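Side-chain contacts in Lpg0393 helical bundle domain-containing protein (Legionella pneumophila subsp. pneumophila str. Philadelphia 1, PDB 4R0G), which probably acts as a guanine-nucleotide exchange factor for the small GTPases Rab5, Rab21 and Rab22: residues Phe56-Asp59 and Asp60-Lys63; Asp219-Ala222 and Val223-Lys227. One frame throughout, in Å; residues are numbered along the deposited sequence.

Contact 1: residues Phe56-Asp59 and Asp60-Lys63; sequences FCLD and DIKK
The ring of F56 meets I61 obliquely, its CZ lying 3.4 Å from I61 CG1, and the CB of D60 also reaches the ring at a slant. W51 packs edge-to-face with the same ring. With F56 CG anti to the backbone N (chi1 -178°), the ring is carried beside the first turn of helix 58-71, its CZ end against I61, where a large apolar ring suits a place between that turn and its neighbours.

C57 occupies the N-cap position. Its SG accepts a weak hydrogen bond from D60 N, the two atoms 3.5 Å apart, and its carbonyl oxygen receives weak bonds from the N-H groups of D60 and I61. A small, polarisable thiol can turn back over the opening turn, although sulfur is a poorer acceptor than oxygen. The chain then settles into regular helical bonding, with K62 N donating to L58 O at 3.1 Å.

One turn apart, D59 and K63 form an i to i+4 salt bridge: K63 NZ lies 3.0 Å from D59 OD2, which offers the lone pair on the side of its partner oxygen (syn). K63 NZ also donates to the backbone O of R13, so a second acceptor holds the lysine end. In the buried D60 carboxylate, OD1 forms a salt bridge with R13 NE and OD2 accepts a hydrogen bond from W51 NE1; the arginine would tend to favour the charged form.

Helix 80-101 covers F56 through L93, C96 and L100, and touches I61 through M97. Helix 132-151 brings F146 and W149 against I61, with W149 also meeting L58 and forming a cation-pi pair with K62.

Contact 2: residues Asp219-Ala222 and Val223-Lys227; sequences DEIA and VYVKK
Two successive turns of helix 215-229, in the helical bundle domain, bring E220 against Y224 and I221 against V225 at i to i+4 spacing. The bend of the E220 chain at chi2 (-62°) sets OE1 beside the tyrosine, 3.5 Å from Y224 CE2, and OE2 near V223, 4.1 Å from V223 CG2. The carboxylate and ring planes stand 80° apart, and the approach to the ring is oblique.

On the buried side, I221 CG2 touches V225 CG2 at 4.1 Å. Their apolar branches suit this buried face, where both also pack on I244 of helix 235-244. Y224 reaches the other neighbour, resting on R202 and L203 of helix 193-208, while E220 touches Y206 there.

The backbone beneath is regular. V225 N donates to I221 O at 2.8 Å in a nearly straight bond of 176°, and Y224 N gives to E220 O at 3.0 Å. One residue further along, K226 N donates to A222 O at 2.8 Å.

Chemically, then, the apolar side-chain contacts here are van der Waals in character, and directional hydrogen bonding across the turns comes from the main chain. E220 OE1 against Y224 is a close polar-to-ring contact without a hydrogen bond. K227 NZ lies 5.7 Å from E220 OE1, too far for a salt bridge, and any attraction between them would be weak.

How the contacts relate
Contact 1 precedes contact 2 along the chain, and the two share no helix: the first opens helix 58-71, the second lies within helix 215-229. Their centres are about 39 Å apart and their nearest atoms about 26 Å, on opposite sides of the centre of this mainly helical chain, which has no strands. Contact 1 falls in the VPS9-like range, the part expected by family to carry exchange activity toward Rab GTPases, whereas contact 2 falls in the helical bundle range. At that distance they do not touch; each packs against its own neighbours, helices 80-101 and 132-151 for contact 1, helices 193-208 and 235-244 for contact 2.

Contact 1: residues Phe56-Asp59 and Asp60-Lys63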
loop_
_atom_site.group_PDB
_atom_site.type_symbol
_atom_site.label_atom_id
_atom_site.label_comp_id
_atom_site.label_asym_id
_atom_site.label_seq_id
_atom_site.Cartn_x
_atom_site.Cartn_y
_atom_site.Cartn_z
ATOM N N PHE A 56 14.396 18.689 20.615
ATOM C CA PHE A 56 14.408 17.245 20.450
ATOM C C PHE A 56 14.509 16.572 21.836
ATOM O O PHE A 56 15.241 17.023 22.721
ATOM C CB PHE A 56 15.558 16.802 19.533
ATOM C CG PHE A 56 15.587 15.327 19.298
ATOM C CD1 PHE A 56 14.633 14.718 18.498
ATOM C CD2 PHE A 56 16.545 14.534 19.899
ATOM C CE1 PHE A 56 14.639 13.316 18.302
ATOM C CE2 PHE A 56 16.561 13.153 19.707
ATOM C CZ PHE A 56 15.608 12.542 18.910
ATOM N N CYS A 57 13.740 15.517 22.040
ATOM C CA CYS A 57 13.740 14.879 23.336
ATOM C C CYS A 57 13.141 13.476 23.294
ATOM O O CYS A 57 12.510 13.083 22.317
ATOM C CB CYS A 57 12.901 15.727 24.286
ATOM S SG CYS A 57 11.137 15.423 24.037
ATOM N N LEU A 58 13.259 12.783 24.421
ATOM C CA LEU A 58 12.898 11.388 24.527
ATOM C C LEU A 58 11.443 11.127 24.133
ATOM O O LEU A 58 11.135 10.155 23.432
ATOM C CB LEU A 58 13.214 10.891 25.944
ATOM C CG LEU A 58 13.086 9.395 26.206
ATOM C CD1 LEU A 58 14.083 8.625 25.337
ATOM C CD2 LEU A 58 13.313 9.115 27.684
ATOM N N ASP A 59 10.550 12.004 24.564
ATOM C CA ASP A 59 9.141 11.878 24.222
ATOM C C ASP A 59 8.879 12.063 22.708
ATOM O O ASP A 59 7.995 11.425 22.141
ATOM C CB ASP A 59 8.304 12.827 25.109
ATOM C CG ASP A 59 6.827 12.878 24.705
ATOM O OD1 ASP A 59 6.128 11.835 24.923
ATOM O OD2 ASP A 59 6.381 13.956 24.182
ATOM N N ASP A 60 9.667 12.901 22.047
ATOM C CA ASP A 60 9.509 13.117 20.602
ATOM C C ASP A 60 9.727 11.799 19.882
ATOM O O ASP A 60 9.040 11.463 18.918
ATOM C CB ASP A 60 10.529 14.151 20.068
ATOM C CG ASP A 60 10.160 15.611 20.394
ATOM O OD1 ASP A 60 9.422 15.867 21.379
ATOM O OD2 ASP A 60 10.643 16.511 19.662
ATOM N N ILE A 61 10.706 11.058 20.370
ATOM C CA ILE A 61 11.059 9.762 19.819
ATOM C C ILE A 61 9.938 8.755 20.018
ATOM O O ILE A 61 9.538 8.070 19.076
ATOM C CB ILE A 61 12.337 9.255 20.506
ATOM C CG1 ILE A 61 13.449 10.256 20.283
ATOM C CG2 ILE A 61 12.746 7.887 20.023
ATOM C CD1 ILE A 61 14.637 9.969 21.088
ATOM N N LYS A 62 9.425 8.675 21.244
ATOM C CA LYS A 62 8.409 7.670 21.567
ATOM C C LYS A 62 7.086 7.853 20.827
ATOM O O LYS A 62 6.396 6.883 20.508
ATOM C CB LYS A 62 8.200 7.586 23.085
ATOM C CG LYS A 62 9.141 6.592 23.746
ATOM C CD LYS A 62 8.764 6.302 25.167
ATOM C CE LYS A 62 9.748 5.321 25.795
ATOM N NZ LYS A 62 9.540 5.194 27.281
ATOM N N LYS A 63 6.735 9.104 20.562
ATOM C CA LYS A 63 5.514 9.394 19.830
ATOM C C LYS A 63 5.770 9.092 18.375
ATOM O O LYS A 63 4.904 8.581 17.662
ATOM C CB LYS A 63 5.054 10.843 20.049
ATOM C CG LYS A 63 4.073 10.964 21.183
ATOM C CD LYS A 63 4.116 12.333 21.837
ATOM C CE LYS A 63 3.478 12.294 23.237
ATOM N NZ LYS A 63 3.459 13.647 23.903
#

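Contact 2: residues Asp219-Ala222 and Val223-Lys227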
loop_
_atom_site.group_PDB
_atom_site.type_symbol
_atom_site.label_atom_id
_atom_site.label_comp_id
_atom_site.label_asym_id
_atom_site.label_seq_id
_atom_site.Cartn_x
_atom_site.Cartn_y
_atom_site.Cartn_z
ATOM N N ASP A 219 -17.957 18.860 3.419
ATOM C CA ASP A 219 -18.706 19.741 2.562
ATOM C C ASP A 219 -18.025 20.041 1.210
ATOM O O ASP A 219 -18.718 19.987 0.195
ATOM C CB ASP A 219 -19.133 21.024 3.304
ATOM C CG ASP A 219 -19.813 20.740 4.655
ATOM O OD1 ASP A 219 -20.294 19.600 4.859
ATOM O OD2 ASP A 219 -19.847 21.661 5.517
ATOM N N GLU A 220 -16.715 20.348 1.160
ATOM C CA GLU A 220 -16.061 20.569 -0.158
ATOM C C GLU A 220 -16.100 19.309 -1.022
ATOM O O GLU A 220 -16.502 19.371 -2.190
ATOM C CB GLU A 220 -14.614 21.078 -0.060
ATOM C CG GLU A 220 -14.412 22.595 -0.251
ATOM C CD GLU A 220 -14.828 23.159 -1.634
ATOM O OE1 GLU A 220 -14.103 22.923 -2.621
ATOM O OE2 GLU A 220 -15.858 23.879 -1.731
ATOM N N ILE A 221 -15.690 18.176 -0.438
ATOM C CA ILE A 221 -15.737 16.900 -1.128
ATOM C C ILE A 221 -17.107 16.689 -1.767
ATOM O O ILE A 221 -17.219 16.373 -2.960
ATOM C CB ILE A 221 -15.431 15.732 -0.183
ATOM C CG1 ILE A 221 -14.007 15.868 0.337
ATOM C CG2 ILE A 221 -15.611 14.397 -0.912
ATOM C CD1 ILE A 221 -13.424 14.614 0.904
ATOM N N ALA A 222 -18.150 16.881 -0.968
ATOM C CA ALA A 222 -19.510 16.801 -1.470
ATOM C C ALA A 222 -19.745 17.754 -2.660
ATOM O O ALA A 222 -20.417 17.380 -3.615
ATOM C CB ALA A 222 -20.481 17.061 -0.366
ATOM N N VAL A 223 -19.173 18.955 -2.632
ATOM C CA VAL A 223 -19.380 19.905 -3.733
ATOM C C VAL A 223 -18.782 19.378 -5.054
ATOM O O VAL A 223 -19.411 19.489 -6.132
ATOM C CB VAL A 223 -18.828 21.342 -3.431
ATOM C CG1 VAL A 223 -19.138 22.254 -4.588
ATOM C CG2 VAL A 223 -19.421 21.905 -2.181
ATOM N N TYR A 224 -17.576 18.806 -4.957
ATOM C CA TYR A 224 -16.936 18.171 -6.100
ATOM C C TYR A 224 -17.731 16.965 -6.566
ATOM O O TYR A 224 -18.044 16.832 -7.757
ATOM C CB TYR A 224 -15.497 17.741 -5.772
ATOM C CG TYR A 224 -14.487 18.877 -5.799
ATOM C CD1 TYR A 224 -14.131 19.474 -6.987
ATOM C CD2 TYR A 224 -13.881 19.330 -4.637
ATOM C CE1 TYR A 224 -13.215 20.508 -7.026
ATOM C CE2 TYR A 224 -12.962 20.356 -4.663
ATOM C CZ TYR A 224 -12.627 20.944 -5.869
ATOM O OH TYR A 224 -11.717 21.986 -5.936
ATOM N N VAL A 225 -18.046 16.061 -5.645
ATOM C CA VAL A 225 -18.776 14.858 -6.047
ATOM C C VAL A 225 -20.114 15.227 -6.678
ATOM O O VAL A 225 -20.561 14.607 -7.640
ATOM C CB VAL A 225 -19.001 13.901 -4.868
ATOM C CG1 VAL A 225 -19.851 12.729 -5.301
ATOM C CG2 VAL A 225 -17.686 13.419 -4.338
ATOM N N LYS A 226 -20.740 16.267 -6.148
ATOM C CA LYS A 226 -21.980 16.705 -6.739
ATOM C C LYS A 226 -21.768 17.130 -8.187
ATOM O O LYS A 226 -22.404 16.563 -9.063
ATOM C CB LYS A 226 -22.637 17.800 -5.926
ATOM C CG LYS A 226 -23.974 18.198 -6.523
ATOM C CD LYS A 226 -24.563 19.378 -5.781
ATOM C CE LYS A 226 -25.506 20.162 -6.649
ATOM N NZ LYS A 226 -26.223 21.070 -5.743
ATOM N N LYS A 227 -20.856 18.077 -8.432
ATOM C CA LYS A 227 -20.538 18.544 -9.801
ATOM C C LYS A 227 -20.202 17.399 -10.749
ATOM O O LYS A 227 -20.674 17.386 -11.897
ATOM C CB LYS A 227 -19.388 19.575 -9.843
ATOM C CG LYS A 227 -19.586 20.896 -9.060
ATOM C CD LYS A 227 -18.296 21.793 -9.140
ATOM C CE LYS A 227 -18.241 22.976 -8.124
ATOM N NZ LYS A 227 -16.820 23.206 -7.640
#